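Side-chain contacts in mannose recognizing lectin (Marasmius oreades, PDB 4TKC), which binds mannose, holding the alpha and beta anomers of the free sugar in two separate pockets of its bulb-type lectin fold: residues T82-D87 and A110-N115; G67-Y72 and A78-A83; V94-N97 and L101-Y104. All blocks are in the same frame, centred on the assembly; numbering follows the deposited sequence.

Interaction 1. Residues T82-D87 and A110-N115. With MAN (alpha-D-mannopyranose), chain D; BMA (beta-D-mannopyranose), chain B.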
ATOM      1  N   THR A  82     -14.660  -7.898   3.503  1.00 15.41           N
ATOM      2  CA  THR A  82     -15.945  -7.436   2.960  1.00 15.89           C
ATOM      3  C   THR A  82     -16.705  -8.507   2.173  1.00 16.32           C
ATOM      4  O   THR A  82     -17.920  -8.375   1.960  1.00 19.15           O
ATOM      5  CB  THR A  82     -15.755  -6.203   2.081  1.00 14.47           C
ATOM      6  OG1 THR A  82     -14.829  -6.549   1.023  1.00 15.17           O
ATOM      7  CG2 THR A  82     -15.125  -5.072   2.898  1.00 16.17           C
ATOM      8  N   ALA A  83     -16.056  -9.616   1.845  1.00 18.22           N
ATOM      9  CA  ALA A  83     -16.696 -10.708   1.100  1.00 16.39           C
ATOM     10  C   ALA A  83     -17.376 -10.235  -0.187  1.00 18.31           C
ATOM     11  O   ALA A  83     -18.447 -10.695  -0.563  1.00 20.66           O
ATOM     12  CB  ALA A  83     -17.633 -11.526   1.984  1.00 20.42           C
ATOM     13  N   THR A  84     -16.658  -9.384  -0.902  1.00 15.81           N
ATOM     14  CA  THR A  84     -17.121  -8.748  -2.095  1.00 15.47           C
ATOM     15  C   THR A  84     -16.535  -9.319  -3.395  1.00 16.39           C
ATOM     16  O   THR A  84     -16.772  -8.745  -4.477  1.00 17.95           O
ATOM     17  CB  THR A  84     -16.870  -7.237  -2.020  1.00 15.72           C
ATOM     18  OG1 THR A  84     -15.580  -6.956  -1.490  1.00 17.91           O
ATOM     19  CG2 THR A  84     -17.868  -6.617  -1.102  1.00 14.87           C
ATOM     20  N   ASN A  85     -15.854 -10.473  -3.278  1.00 17.00           N
ATOM     21  CA  ASN A  85     -15.184 -11.171  -4.381  1.00 17.66           C
ATOM     22  C   ASN A  85     -16.113 -11.208  -5.580  1.00 15.74           C
ATOM     23  O   ASN A  85     -17.264 -11.611  -5.448  1.00 17.63           O
ATOM     24  CB  ASN A  85     -14.900 -12.659  -4.060  1.00 22.67           C
ATOM     25  CG  ASN A  85     -14.034 -12.875  -2.855  1.00 22.82           C
ATOM     26  OD1 ASN A  85     -12.908 -13.436  -2.961  1.00 28.02           O
ATOM     27  ND2 ASN A  85     -14.532 -12.497  -1.707  1.00 20.33           N
ATOM     28  N   GLY A  86     -15.619 -10.801  -6.728  1.00 17.47           N
ATOM     29  CA  GLY A  86     -16.352 -10.889  -7.958  1.00 18.00           C
ATOM     30  C   GLY A  86     -15.492 -10.466  -9.136  1.00 17.85           C
ATOM     31  O   GLY A  86     -14.297 -10.139  -8.992  1.00 19.49           O
ATOM     32  N   ASP A  87     -16.144 -10.388 -10.297  1.00 18.36           N
ATOM     33  CA  ASP A  87     -15.476 -10.090 -11.564  1.00 19.27           C
ATOM     34  C   ASP A  87     -15.820  -8.695 -12.128  1.00 16.96           C
ATOM     35  O   ASP A  87     -15.409  -8.373 -13.245  1.00 21.77           O
ATOM     36  CB  ASP A  87     -15.846 -11.134 -12.623  1.00 24.72           C
ATOM     37  CG  ASP A  87     -15.417 -12.535 -12.247  1.00 32.21           C
ATOM     38  OD1 ASP A  87     -14.242 -12.725 -11.872  1.00 39.61           O
ATOM     39  OD2 ASP A  87     -16.253 -13.459 -12.379  1.00 40.80           O
ATOM     40  N   ALA A 110     -22.322   0.050  -5.428  1.00 17.11           N
ATOM     41  CA  ALA A 110     -21.926  -0.218  -4.064  1.00 15.25           C
ATOM     42  C   ALA A 110     -22.242  -1.673  -3.801  1.00 18.02           C
ATOM     43  O   ALA A 110     -23.410  -2.083  -3.953  1.00 22.69           O
ATOM     44  CB  ALA A 110     -22.654   0.711  -3.069  1.00 18.15           C
ATOM     45  N   VAL A 111     -21.226  -2.462  -3.426  1.00 16.88           N
ATOM     46  CA  VAL A 111     -21.431  -3.866  -3.061  1.00 17.44           C
ATOM     47  C   VAL A 111     -21.161  -4.192  -1.578  1.00 15.71           C
ATOM     48  O   VAL A 111     -21.396  -5.309  -1.113  1.00 18.40           O
ATOM     49  CB  VAL A 111     -20.589  -4.811  -3.955  1.00 17.21           C
ATOM     50  CG1 VAL A 111     -21.074  -4.731  -5.382  1.00 18.03           C
ATOM     51  CG2 VAL A 111     -19.069  -4.508  -3.948  1.00 18.04           C
ATOM     52  N   TRP A 112     -20.693  -3.195  -0.848  1.00 16.78           N
ATOM     53  CA  TRP A 112     -20.498  -3.289   0.586  1.00 17.17           C
ATOM     54  C   TRP A 112     -20.327  -1.868   1.136  1.00 15.93           C
ATOM     55  O   TRP A 112     -19.815  -0.957   0.467  1.00 17.89           O
ATOM     56  CB  TRP A 112     -19.274  -4.145   0.938  1.00 19.84           C
ATOM     57  CG  TRP A 112     -19.021  -4.313   2.406  1.00 18.14           C
ATOM     58  CD1 TRP A 112     -19.398  -5.365   3.176  1.00 20.78           C
ATOM     59  CD2 TRP A 112     -18.286  -3.428   3.278  1.00 18.07           C
ATOM     60  NE1 TRP A 112     -19.003  -5.173   4.470  1.00 21.05           N
ATOM     61  CE2 TRP A 112     -18.299  -4.003   4.557  1.00 18.10           C
ATOM     62  CE3 TRP A 112     -17.683  -2.177   3.114  1.00 16.61           C
ATOM     63  CZ2 TRP A 112     -17.688  -3.392   5.657  1.00 19.30           C
ATOM     64  CZ3 TRP A 112     -17.097  -1.583   4.186  1.00 18.73           C
ATOM     65  CH2 TRP A 112     -17.073  -2.201   5.442  1.00 19.43           C
ATOM     66  N   HIS A 113     -20.855  -1.649   2.328  1.00 16.85           N
ATOM     67  CA  HIS A 113     -20.651  -0.381   2.978  1.00 16.31           C
ATOM     68  C   HIS A 113     -20.724  -0.521   4.490  1.00 16.40           C
ATOM     69  O   HIS A 113     -21.326  -1.483   5.043  1.00 22.01           O
ATOM     70  CB  HIS A 113     -21.600   0.687   2.406  1.00 22.63           C
ATOM     71  CG  HIS A 113     -23.022   0.578   2.864  1.00 31.87           C
ATOM     72  ND1 HIS A 113     -23.773  -0.572   2.722  1.00 60.52           N
ATOM     73  CD2 HIS A 113     -23.848   1.497   3.419  1.00 34.61           C
ATOM     74  CE1 HIS A 113     -24.994  -0.356   3.192  1.00 62.65           C
ATOM     75  NE2 HIS A 113     -25.046   0.872   3.668  1.00 71.60           N
ATOM     76  N   THR A 114     -20.168   0.476   5.158  1.00 16.62           N
ATOM     77  CA  THR A 114     -20.232   0.526   6.604  1.00 18.68           C
ATOM     78  C   THR A 114     -21.626   0.927   7.119  1.00 18.08           C
ATOM     79  O   THR A 114     -21.895   0.787   8.311  1.00 20.42           O
ATOM     80  CB  THR A 114     -19.138   1.466   7.211  1.00 19.16           C
ATOM     81  OG1 THR A 114     -19.151   2.727   6.564  1.00 16.70           O
ATOM     82  CG2 THR A 114     -17.737   0.819   7.115  1.00 17.72           C
ATOM     83  N   ASN A 115     -22.416   1.582   6.269  1.00 17.56           N
ATOM     84  CA  ASN A 115     -23.715   2.143   6.666  1.00 18.29           C
ATOM     85  C   ASN A 115     -23.458   3.170   7.753  1.00 19.13           C
ATOM     86  O   ASN A 115     -24.222   3.219   8.728  1.00 20.36           O
ATOM     87  CB  ASN A 115     -24.731   1.077   7.150  1.00 20.77           C
ATOM     88  CG  ASN A 115     -26.115   1.681   7.430  1.00 27.33           C
ATOM     89  OD1 ASN A 115     -26.539   2.548   6.667  1.00 29.54           O
ATOM     90  ND2 ASN A 115     -26.805   1.281   8.547  1.00 32.72           N
TER
HETATM   91  C1  MAN D 203     -25.326   6.079   0.633  1.00 18.99           C
HETATM   92  C2  MAN D 203     -24.164   6.940   0.152  1.00 20.18           C
HETATM   93  C3  MAN D 203     -23.713   6.429  -1.213  1.00 18.07           C
HETATM   94  C4  MAN D 203     -23.355   4.936  -1.127  1.00 17.41           C
HETATM   95  C5  MAN D 203     -24.555   4.149  -0.589  1.00 18.32           C
HETATM   96  C6  MAN D 203     -24.194   2.706  -0.337  1.00 18.97           C
HETATM   97  O1  MAN D 203     -26.460   6.283  -0.185  1.00 22.40           O
HETATM   98  O2  MAN D 203     -23.152   6.875   1.118  1.00 16.87           O
HETATM   99  O3  MAN D 203     -22.579   7.170  -1.606  1.00 17.98           O
HETATM  100  O4  MAN D 203     -22.981   4.469  -2.413  1.00 17.45           O
HETATM  101  O5  MAN D 203     -25.023   4.710   0.638  1.00 18.61           O
HETATM  102  O6  MAN D 203     -25.354   1.969  -0.019  1.00 24.91           O
HETATM  103  C1  BMA B 201     -10.628 -15.192   0.056  1.00 28.12           C
HETATM  104  C2  BMA B 201      -9.621 -14.323  -0.690  1.00 23.92           C
HETATM  105  C3  BMA B 201      -8.361 -14.278   0.158  1.00 26.76           C
HETATM  106  C4  BMA B 201      -8.671 -13.812   1.591  1.00 30.71           C
HETATM  107  C5  BMA B 201      -9.783 -14.649   2.231  1.00 31.78           C
HETATM  108  C6  BMA B 201     -10.083 -14.155   3.646  1.00 32.79           C
HETATM  109  O1  BMA B 201     -11.785 -15.243  -0.784  1.00 29.53           O
HETATM  110  O2  BMA B 201     -10.165 -13.023  -0.954  1.00 25.95           O
HETATM  111  O3  BMA B 201      -7.420 -13.426  -0.499  1.00 26.37           O
HETATM  112  O4  BMA B 201      -7.505 -13.901   2.413  1.00 31.00           O
HETATM  113  O5  BMA B 201     -10.908 -14.605   1.343  1.00 40.78           O
HETATM  114  O6  BMA B 201     -11.486 -14.070   3.949  1.00 44.55           O

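Interaction 2. Residues G67-Y72 and A78-A83. With BMA (beta-D-mannopyranose), chain B.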
ATOM      1  N   GLY A  67     -11.489  -8.595  -5.816  1.00 16.28           N
ATOM      2  CA  GLY A  67     -12.689  -7.836  -5.406  1.00 16.60           C
ATOM      3  C   GLY A  67     -12.871  -7.813  -3.914  1.00 15.75           C
ATOM      4  O   GLY A  67     -13.786  -7.147  -3.430  1.00 17.34           O
ATOM      5  N   ASN A  68     -12.210  -8.698  -3.193  1.00 14.26           N
ATOM      6  CA  ASN A  68     -12.322  -8.757  -1.738  1.00 14.43           C
ATOM      7  C   ASN A  68     -11.467  -7.687  -1.094  1.00 14.53           C
ATOM      8  O   ASN A  68     -10.329  -7.509  -1.511  1.00 16.59           O
ATOM      9  CB  ASN A  68     -11.981 -10.148  -1.174  1.00 13.99           C
ATOM     10  CG  ASN A  68     -12.718 -10.491   0.123  1.00 17.53           C
ATOM     11  OD1 ASN A  68     -13.578  -9.742   0.629  1.00 18.36           O
ATOM     12  ND2 ASN A  68     -12.371 -11.667   0.678  1.00 20.51           N
ATOM     13  N   CYS A  69     -12.004  -6.983  -0.096  1.00 13.97           N
ATOM     14  CA  CYS A  69     -11.250  -6.050   0.718  1.00 14.64           C
ATOM     15  C   CYS A  69     -10.967  -6.663   2.081  1.00 15.28           C
ATOM     16  O   CYS A  69     -11.895  -7.051   2.785  1.00 15.95           O
ATOM     17  CB  CYS A  69     -11.979  -4.708   0.871  1.00 17.27           C
ATOM     18  SG  CYS A  69     -10.992  -3.478   1.739  1.00 18.34           S
ATOM     19  N   VAL A  70      -9.673  -6.835   2.406  1.00 16.62           N
ATOM     20  CA  VAL A  70      -9.280  -7.757   3.455  1.00 13.88           C
ATOM     21  C   VAL A  70      -8.321  -7.073   4.393  1.00 13.21           C
ATOM     22  O   VAL A  70      -7.312  -6.524   3.950  1.00 15.45           O
ATOM     23  CB  VAL A  70      -8.694  -9.073   2.905  1.00 16.29           C
ATOM     24  CG1 VAL A  70      -8.577 -10.098   4.010  1.00 16.61           C
ATOM     25  CG2 VAL A  70      -9.554  -9.625   1.774  1.00 15.41           C
ATOM     26  N   GLY A  71      -8.544  -7.250   5.693  1.00 13.52           N
ATOM     27  CA  GLY A  71      -7.576  -6.870   6.717  1.00 13.64           C
ATOM     28  C   GLY A  71      -6.819  -8.121   7.162  1.00 14.42           C
ATOM     29  O   GLY A  71      -7.388  -9.219   7.242  1.00 16.36           O
ATOM     30  N   TYR A  72      -5.479  -7.983   7.249  1.00 14.14           N
ATOM     31  CA  TYR A  72      -4.578  -9.099   7.600  1.00 15.14           C
ATOM     32  C   TYR A  72      -3.765  -8.786   8.838  1.00 14.66           C
ATOM     33  O   TYR A  72      -3.352  -7.648   9.038  1.00 15.82           O
ATOM     34  CB  TYR A  72      -3.629  -9.436   6.437  1.00 14.25           C
ATOM     35  CG  TYR A  72      -4.269 -10.050   5.220  1.00 15.62           C
ATOM     36  CD1 TYR A  72      -4.512 -11.403   5.154  1.00 15.10           C
ATOM     37  CD2 TYR A  72      -4.614  -9.275   4.102  1.00 16.51           C
ATOM     38  CE1 TYR A  72      -5.121 -11.977   4.053  1.00 15.66           C
ATOM     39  CE2 TYR A  72      -5.208  -9.844   2.990  1.00 14.93           C
ATOM     40  CZ  TYR A  72      -5.438 -11.198   2.947  1.00 14.89           C
ATOM     41  OH  TYR A  72      -6.077 -11.768   1.895  1.00 16.15           O
ATOM     42  N   ALA A  78      -6.272 -13.508   7.690  1.00 14.00           N
ATOM     43  CA  ALA A  78      -7.370 -12.534   7.523  1.00 15.83           C
ATOM     44  C   ALA A  78      -8.106 -12.245   8.837  1.00 14.59           C
ATOM     45  O   ALA A  78      -8.414 -13.178   9.563  1.00 18.32           O
ATOM     46  CB  ALA A  78      -8.330 -13.005   6.445  1.00 16.53           C
ATOM     47  N   VAL A  79      -8.163 -10.970   9.206  1.00 15.37           N
ATOM     48  CA  VAL A  79      -8.903 -10.577  10.404  1.00 15.62           C
ATOM     49  C   VAL A  79     -10.191  -9.815  10.094  1.00 15.36           C
ATOM     50  O   VAL A  79     -10.982  -9.533  10.995  1.00 18.83           O
ATOM     51  CB  VAL A  79      -8.059  -9.744  11.395  1.00 16.20           C
ATOM     52  CG1 VAL A  79      -6.810 -10.516  11.834  1.00 17.99           C
ATOM     53  CG2 VAL A  79      -7.680  -8.396  10.786  1.00 20.13           C
ATOM     54  N   TRP A  80     -10.416  -9.485   8.830  1.00 15.75           N
ATOM     55  CA  TRP A  80     -11.644  -8.747   8.401  1.00 14.86           C
ATOM     56  C   TRP A  80     -11.783  -8.912   6.901  1.00 14.54           C
ATOM     57  O   TRP A  80     -10.767  -8.939   6.197  1.00 15.77           O
ATOM     58  CB  TRP A  80     -11.496  -7.259   8.672  1.00 16.92           C
ATOM     59  CG  TRP A  80     -12.591  -6.418   8.015  1.00 17.71           C
ATOM     60  CD1 TRP A  80     -13.950  -6.497   8.221  1.00 20.10           C
ATOM     61  CD2 TRP A  80     -12.377  -5.343   7.097  1.00 15.56           C
ATOM     62  NE1 TRP A  80     -14.588  -5.572   7.418  1.00 19.34           N
ATOM     63  CE2 TRP A  80     -13.651  -4.820   6.756  1.00 17.93           C
ATOM     64  CE3 TRP A  80     -11.206  -4.747   6.548  1.00 19.35           C
ATOM     65  CZ2 TRP A  80     -13.810  -3.763   5.875  1.00 16.62           C
ATOM     66  CZ3 TRP A  80     -11.360  -3.657   5.711  1.00 17.81           C
ATOM     67  CH2 TRP A  80     -12.676  -3.163   5.392  1.00 19.36           C
ATOM     68  N   HIS A  81     -12.968  -9.126   6.366  1.00 15.91           N
ATOM     69  CA  HIS A  81     -13.139  -9.072   4.932  1.00 16.15           C
ATOM     70  C   HIS A  81     -14.556  -8.666   4.573  1.00 16.29           C
ATOM     71  O   HIS A  81     -15.505  -8.922   5.315  1.00 18.60           O
ATOM     72  CB  HIS A  81     -12.706 -10.388   4.265  1.00 24.48           C
ATOM     73  CG  HIS A  81     -13.451 -11.580   4.745  1.00 24.33           C
ATOM     74  ND1 HIS A  81     -14.444 -12.186   4.000  1.00 50.59           N
ATOM     75  CD2 HIS A  81     -13.358 -12.282   5.896  1.00 25.08           C
ATOM     76  CE1 HIS A  81     -14.929 -13.215   4.673  1.00 30.71           C
ATOM     77  NE2 HIS A  81     -14.315 -13.270   5.844  1.00 52.99           N
ATOM     78  N   THR A  82     -14.660  -7.898   3.503  1.00 15.41           N
ATOM     79  CA  THR A  82     -15.945  -7.436   2.960  1.00 15.89           C
ATOM     80  C   THR A  82     -16.705  -8.507   2.173  1.00 16.32           C
ATOM     81  O   THR A  82     -17.920  -8.375   1.960  1.00 19.15           O
ATOM     82  CB  THR A  82     -15.755  -6.203   2.081  1.00 14.47           C
ATOM     83  OG1 THR A  82     -14.829  -6.549   1.023  1.00 15.17           O
ATOM     84  CG2 THR A  82     -15.125  -5.072   2.898  1.00 16.17           C
ATOM     85  N   ALA A  83     -16.056  -9.616   1.845  1.00 18.22           N
ATOM     86  CA  ALA A  83     -16.696 -10.708   1.100  1.00 16.39           C
ATOM     87  C   ALA A  83     -17.376 -10.235  -0.187  1.00 18.31           C
ATOM     88  O   ALA A  83     -18.447 -10.695  -0.563  1.00 20.66           O
ATOM     89  CB  ALA A  83     -17.633 -11.526   1.984  1.00 20.42           C
TER
HETATM   90  C1  BMA B 201     -10.628 -15.192   0.056  1.00 28.12           C
HETATM   91  C2  BMA B 201      -9.621 -14.323  -0.690  1.00 23.92           C
HETATM   92  C3  BMA B 201      -8.361 -14.278   0.158  1.00 26.76           C
HETATM   93  C4  BMA B 201      -8.671 -13.812   1.591  1.00 30.71           C
HETATM   94  C5  BMA B 201      -9.783 -14.649   2.231  1.00 31.78           C
HETATM   95  C6  BMA B 201     -10.083 -14.155   3.646  1.00 32.79           C
HETATM   96  O1  BMA B 201     -11.785 -15.243  -0.784  1.00 29.53           O
HETATM   97  O2  BMA B 201     -10.165 -13.023  -0.954  1.00 25.95           O
HETATM   98  O3  BMA B 201      -7.420 -13.426  -0.499  1.00 26.37           O
HETATM   99  O4  BMA B 201      -7.505 -13.901   2.413  1.00 31.00           O
HETATM  100  O5  BMA B 201     -10.908 -14.605   1.343  1.00 40.78           O
HETATM  101  O6  BMA B 201     -11.486 -14.070   3.949  1.00 44.55           O

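Interaction 3. Residues V94-N97 and L101-Y104. With MAN (alpha-D-mannopyranose), chain D.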
ATOM      1  N   VAL A  94     -13.826   3.356  -0.985  1.00 13.69           N
ATOM      2  CA  VAL A  94     -13.847   4.798  -0.934  1.00 13.59           C
ATOM      3  C   VAL A  94     -14.306   5.309   0.441  1.00 14.20           C
ATOM      4  O   VAL A  94     -15.391   4.918   0.965  1.00 16.42           O
ATOM      5  CB  VAL A  94     -14.774   5.415  -2.020  1.00 15.51           C
ATOM      6  CG1 VAL A  94     -14.691   6.925  -1.998  1.00 16.78           C
ATOM      7  CG2 VAL A  94     -14.380   4.919  -3.401  1.00 14.69           C
ATOM      8  N   CYS A  95     -13.537   6.246   0.987  1.00 13.51           N
ATOM      9  CA  CYS A  95     -13.816   6.899   2.278  1.00 16.00           C
ATOM     10  C   CYS A  95     -14.481   8.230   1.921  1.00 17.10           C
ATOM     11  O   CYS A  95     -13.788   9.171   1.473  1.00 15.92           O
ATOM     12  CB  CYS A  95     -12.498   7.123   3.052  1.00 16.51           C
ATOM     13  SG  CYS A  95     -12.687   7.837   4.703  1.00 17.85           S
ATOM     14  N   GLN A  96     -15.811   8.299   2.118  1.00 15.47           N
ATOM     15  CA  GLN A  96     -16.588   9.427   1.561  1.00 16.76           C
ATOM     16  C   GLN A  96     -16.822  10.549   2.588  1.00 14.36           C
ATOM     17  O   GLN A  96     -16.801  10.304   3.815  1.00 16.35           O
ATOM     18  CB  GLN A  96     -17.946   8.922   1.050  1.00 15.73           C
ATOM     19  CG  GLN A  96     -17.828   7.949  -0.104  1.00 17.62           C
ATOM     20  CD  GLN A  96     -19.129   7.413  -0.665  1.00 18.56           C
ATOM     21  OE1 GLN A  96     -20.220   7.571  -0.038  1.00 20.61           O
ATOM     22  NE2 GLN A  96     -19.114   7.019  -1.901  1.00 16.14           N
ATOM     23  N   ASN A  97     -17.062  11.755   2.057  1.00 15.66           N
ATOM     24  CA  ASN A  97     -17.403  12.893   2.881  1.00 16.94           C
ATOM     25  C   ASN A  97     -18.679  12.680   3.720  1.00 18.36           C
ATOM     26  O   ASN A  97     -18.750  13.192   4.829  1.00 18.48           O
ATOM     27  CB  ASN A  97     -17.636  14.148   2.042  1.00 16.52           C
ATOM     28  CG  ASN A  97     -16.399  14.675   1.369  1.00 17.85           C
ATOM     29  OD1 ASN A  97     -15.260  14.377   1.759  1.00 21.74           O
ATOM     30  ND2 ASN A  97     -16.611  15.494   0.354  1.00 20.89           N
ATOM     31  N   LEU A 101     -18.128   4.332   4.257  1.00 15.38           N
ATOM     32  CA  LEU A 101     -16.920   3.680   3.657  1.00 15.35           C
ATOM     33  C   LEU A 101     -17.549   2.589   2.784  1.00 17.46           C
ATOM     34  O   LEU A 101     -18.292   1.714   3.274  1.00 15.96           O
ATOM     35  CB  LEU A 101     -16.071   3.111   4.761  1.00 16.75           C
ATOM     36  CG  LEU A 101     -14.791   2.400   4.245  1.00 17.45           C
ATOM     37  CD1 LEU A 101     -13.750   3.397   3.764  1.00 15.69           C
ATOM     38  CD2 LEU A 101     -14.246   1.509   5.349  1.00 17.95           C
ATOM     39  N   VAL A 102     -17.211   2.614   1.492  1.00 15.14           N
ATOM     40  CA  VAL A 102     -17.905   1.862   0.490  1.00 13.94           C
ATOM     41  C   VAL A 102     -16.933   1.084  -0.423  1.00 13.89           C
ATOM     42  O   VAL A 102     -15.974   1.672  -0.941  1.00 15.30           O
ATOM     43  CB  VAL A 102     -18.805   2.783  -0.392  1.00 16.10           C
ATOM     44  CG1 VAL A 102     -19.705   1.956  -1.296  1.00 14.69           C
ATOM     45  CG2 VAL A 102     -19.662   3.736   0.444  1.00 15.24           C
ATOM     46  N   VAL A 103     -17.239  -0.202  -0.649  1.00 14.33           N
ATOM     47  CA  VAL A 103     -16.591  -0.976  -1.748  1.00 14.74           C
ATOM     48  C   VAL A 103     -17.491  -0.851  -2.963  1.00 15.71           C
ATOM     49  O   VAL A 103     -18.669  -1.279  -2.932  1.00 17.37           O
ATOM     50  CB  VAL A 103     -16.393  -2.464  -1.430  1.00 15.19           C
ATOM     51  CG1 VAL A 103     -15.786  -3.158  -2.644  1.00 16.04           C
ATOM     52  CG2 VAL A 103     -15.500  -2.659  -0.199  1.00 15.07           C
ATOM     53  N   TYR A 104     -16.996  -0.159  -3.967  1.00 15.09           N
ATOM     54  CA  TYR A 104     -17.635  -0.006  -5.250  1.00 16.18           C
ATOM     55  C   TYR A 104     -17.076  -0.989  -6.276  1.00 14.87           C
ATOM     56  O   TYR A 104     -15.835  -1.133  -6.414  1.00 16.41           O
ATOM     57  CB  TYR A 104     -17.434   1.410  -5.788  1.00 15.89           C
ATOM     58  CG  TYR A 104     -18.283   2.479  -5.115  1.00 16.12           C
ATOM     59  CD1 TYR A 104     -19.667   2.581  -5.350  1.00 16.21           C
ATOM     60  CD2 TYR A 104     -17.721   3.346  -4.209  1.00 14.93           C
ATOM     61  CE1 TYR A 104     -20.417   3.542  -4.716  1.00 16.72           C
ATOM     62  CE2 TYR A 104     -18.471   4.339  -3.611  1.00 14.98           C
ATOM     63  CZ  TYR A 104     -19.824   4.409  -3.847  1.00 17.61           C
ATOM     64  OH  TYR A 104     -20.613   5.361  -3.216  1.00 16.70           O
TER
HETATM   65  C1  MAN D 203     -25.326   6.079   0.633  1.00 18.99           C
HETATM   66  C2  MAN D 203     -24.164   6.940   0.152  1.00 20.18           C
HETATM   67  C3  MAN D 203     -23.713   6.429  -1.213  1.00 18.07           C
HETATM   68  C4  MAN D 203     -23.355   4.936  -1.127  1.00 17.41           C
HETATM   69  C5  MAN D 203     -24.555   4.149  -0.589  1.00 18.32           C
HETATM   70  C6  MAN D 203     -24.194   2.706  -0.337  1.00 18.97           C
HETATM   71  O1  MAN D 203     -26.460   6.283  -0.185  1.00 22.40           O
HETATM   72  O2  MAN D 203     -23.152   6.875   1.118  1.00 16.87           O
HETATM   73  O3  MAN D 203     -22.579   7.170  -1.606  1.00 17.98           O
HETATM   74  O4  MAN D 203     -22.981   4.469  -2.413  1.00 17.45           O
HETATM   75  O5  MAN D 203     -25.023   4.710   0.638  1.00 18.61           O
HETATM   76  O6  MAN D 203     -25.354   1.969  -0.019  1.00 24.91           O

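Interaction 1. Residues T82-D87 and A110-N115
The hydroxyl of Thr82 is gripped from more than one side, and the same rotamer brings its methyl to Trp112. Thr82 OG1 donates to Thr84 OG1 at 2.7 Å, and Thr84 OG1 passes the chain on to the carbonyl oxygen of Gly67. Thr82 OG1 also receives the backbone N-H of Cys69. With OG1 tucked between its own backbone N and carbonyl carbon (chi1 58°), Thr82 presents its methyl to the indole. CG2 lies over the six-membered ring of Trp112, 3.7 Å from its centroid and only 17° off the ring normal, a CH-pi contact, while Thr82 O reaches the other end of the indole, 3.6 Å from Trp112 CD1. The opposite face of the indole carries Thr114 N, offset toward the rim, so the indole lies between Thr82 and the backbone just after its own strand. Thr84 adds a second methyl: its CG2 packs 3.5 Å from Trp112 CB and 3.7 Å from Val111 CG2. No hydrogen bond crosses between the segments; the two hydroxyls are taken up by each other, Cys69 N and Gly67 O, and the contact is mainly apolar. Val111 and Trp112 can both turn to this loop because they form a classic beta bulge opposite Val103, whose side chain also touches the two threonines. On the other side of strand 110-113, Ala110 CB packs 3.7 Å from C6 of the alpha-mannose, and O6 of that sugar lies over the face of the His113 ring. One strand thus backs onto the loop of the neighbouring sheet and lines a mannose pocket, an arrangement belonging to the beta-prism II fold of bulb-type lectins, where sheets pack through their inner faces and bind sugar on the outer ones.

Interaction 2. Residues G67-Y72 and A78-A83
Ala78 starts the return strand of this hairpin beside Tyr72 and Val70, its CB 3.8 Å from Val70 CG1 and in touch with C6 of the beta-mannose. Val79 and Trp80 then both face Gly71, a classic beta bulge. Val79 N makes the short bond to Gly71 O (2.7 Å), approaching from above the carbonyl plane, whereas the bond from Trp80 N to the same oxygen is weak. In return Gly71 N donates to Trp80 O. Gly71 puts no side chain on the face to which Trp80 points, and the indole CE3 lies 3.8 Å from Gly71 N. Farther out, Cys69 SG approaches Trp80 CZ3 at 4.0 Å, an oblique sulfur-aromatic contact. His81 turns to the other face of the sheet, side by side with Val70, and O6 of the sugar sits 3.2 Å above the centre of its ring. At Thr82 the strand pairing ends with two bonds to Cys69: Thr82 N to Cys69 O, and Cys69 N to Thr82 OG1 at 3.1 Å, a side chain standing in for a backbone acceptor. Ala83 N closes the walk with a weak bond to Asn68 OD1 (2.8 Å, 120° at the hydrogen). This bond, with another weak one from Thr84 N, is consistent with OD1 facing the loop N-H groups and ND2 the sugar, to whose O2 it gives a nearly straight bond (3.1 Å, 166°). Tyr72 OH hydrogen-bonds O4, on the carbon two along the ring from C2, with Gln64 as a further partner. The loop backbone thus probably serves as a weak second shell that orients the Asn68 amide.

Interaction 3. Residues V94-N97 and L101-Y104
Backbone bonds join Val94 and Val102 first, as an antiparallel hydrogen-bonded pair: Val94 N gives to Val102 O at 2.7 Å, and Val102 N returns a bond to Val94 O at 3.0 Å. The same Val94 O also takes a CA-H contact from Leu101, 3.3 Å from its CA. One residue on, Cys95 and Leu101 form a non-hydrogen-bonded pair, and there the strand pairing of the two segments stops.

The apolar contacts divide between the two faces of the sheet. On the inner one, Leu101 CD1 packs against Cys95, 4.0 Å from Cys95 CB; Val30 and Phe32 of another sheet pack against these residues. On the outer one, Val94 CG2 meets the edge of the Tyr104 ring, 3.8 Å from CD2, and Val102 CG1 rests 3.5 Å above the centre of one ring face. Tyr104 and Val102 share a face of the strand, and with CG anti to the carbonyl carbon (chi1 -75°) the Tyr104 ring lies over Val102, with Val94 at its edge.

The polar contacts gather above this platform. Gln96 runs out extended (chi2 -180°), its CD passing 3.9 Å from Val102 CG2, and brings its amide to the hydroxyl-bearing edge of Tyr104, with the amide and ring planes 34° apart. Tyr104 OH makes a hydrogen bond of 2.7 Å with O4 of the alpha-mannose, in which either oxygen could be the donor. Asp98 and Asn100, from the turn between the strands, complete the set of polar side chains that belong to the mannose-binding motif QxDxNxVxY of this lectin family. Chemically, the two valines support the phenol from a face and an edge, which probably limits its tilt, while the amide beside it and the hydroxyl together present a polar rim to the sugar.

Overall arrangement
Interactions 2 and 3 are hairpin pairings at different places in two like sheets; they have in common the motif strand, 69-72 in one and 101-105 in the other, each at its own mannose. Backbone hydrogen bonds dominate both, and the sugar sits on the outer face. Interaction 1 is of another kind: methyl-to-indole packing with no hydrogen bond across it, joining the two sheets at a partly buried seam, Thr82 buried and Val111 exposed. Its loop continues the second strand of interaction 2, sharing Thr82 and Ala83, while strand 109-113 borders strand 101-105 of interaction 3. Trp112 meets Trp80, and Val103 touches Thr82, so the three contacts converge between the sheets while the pockets stay separate.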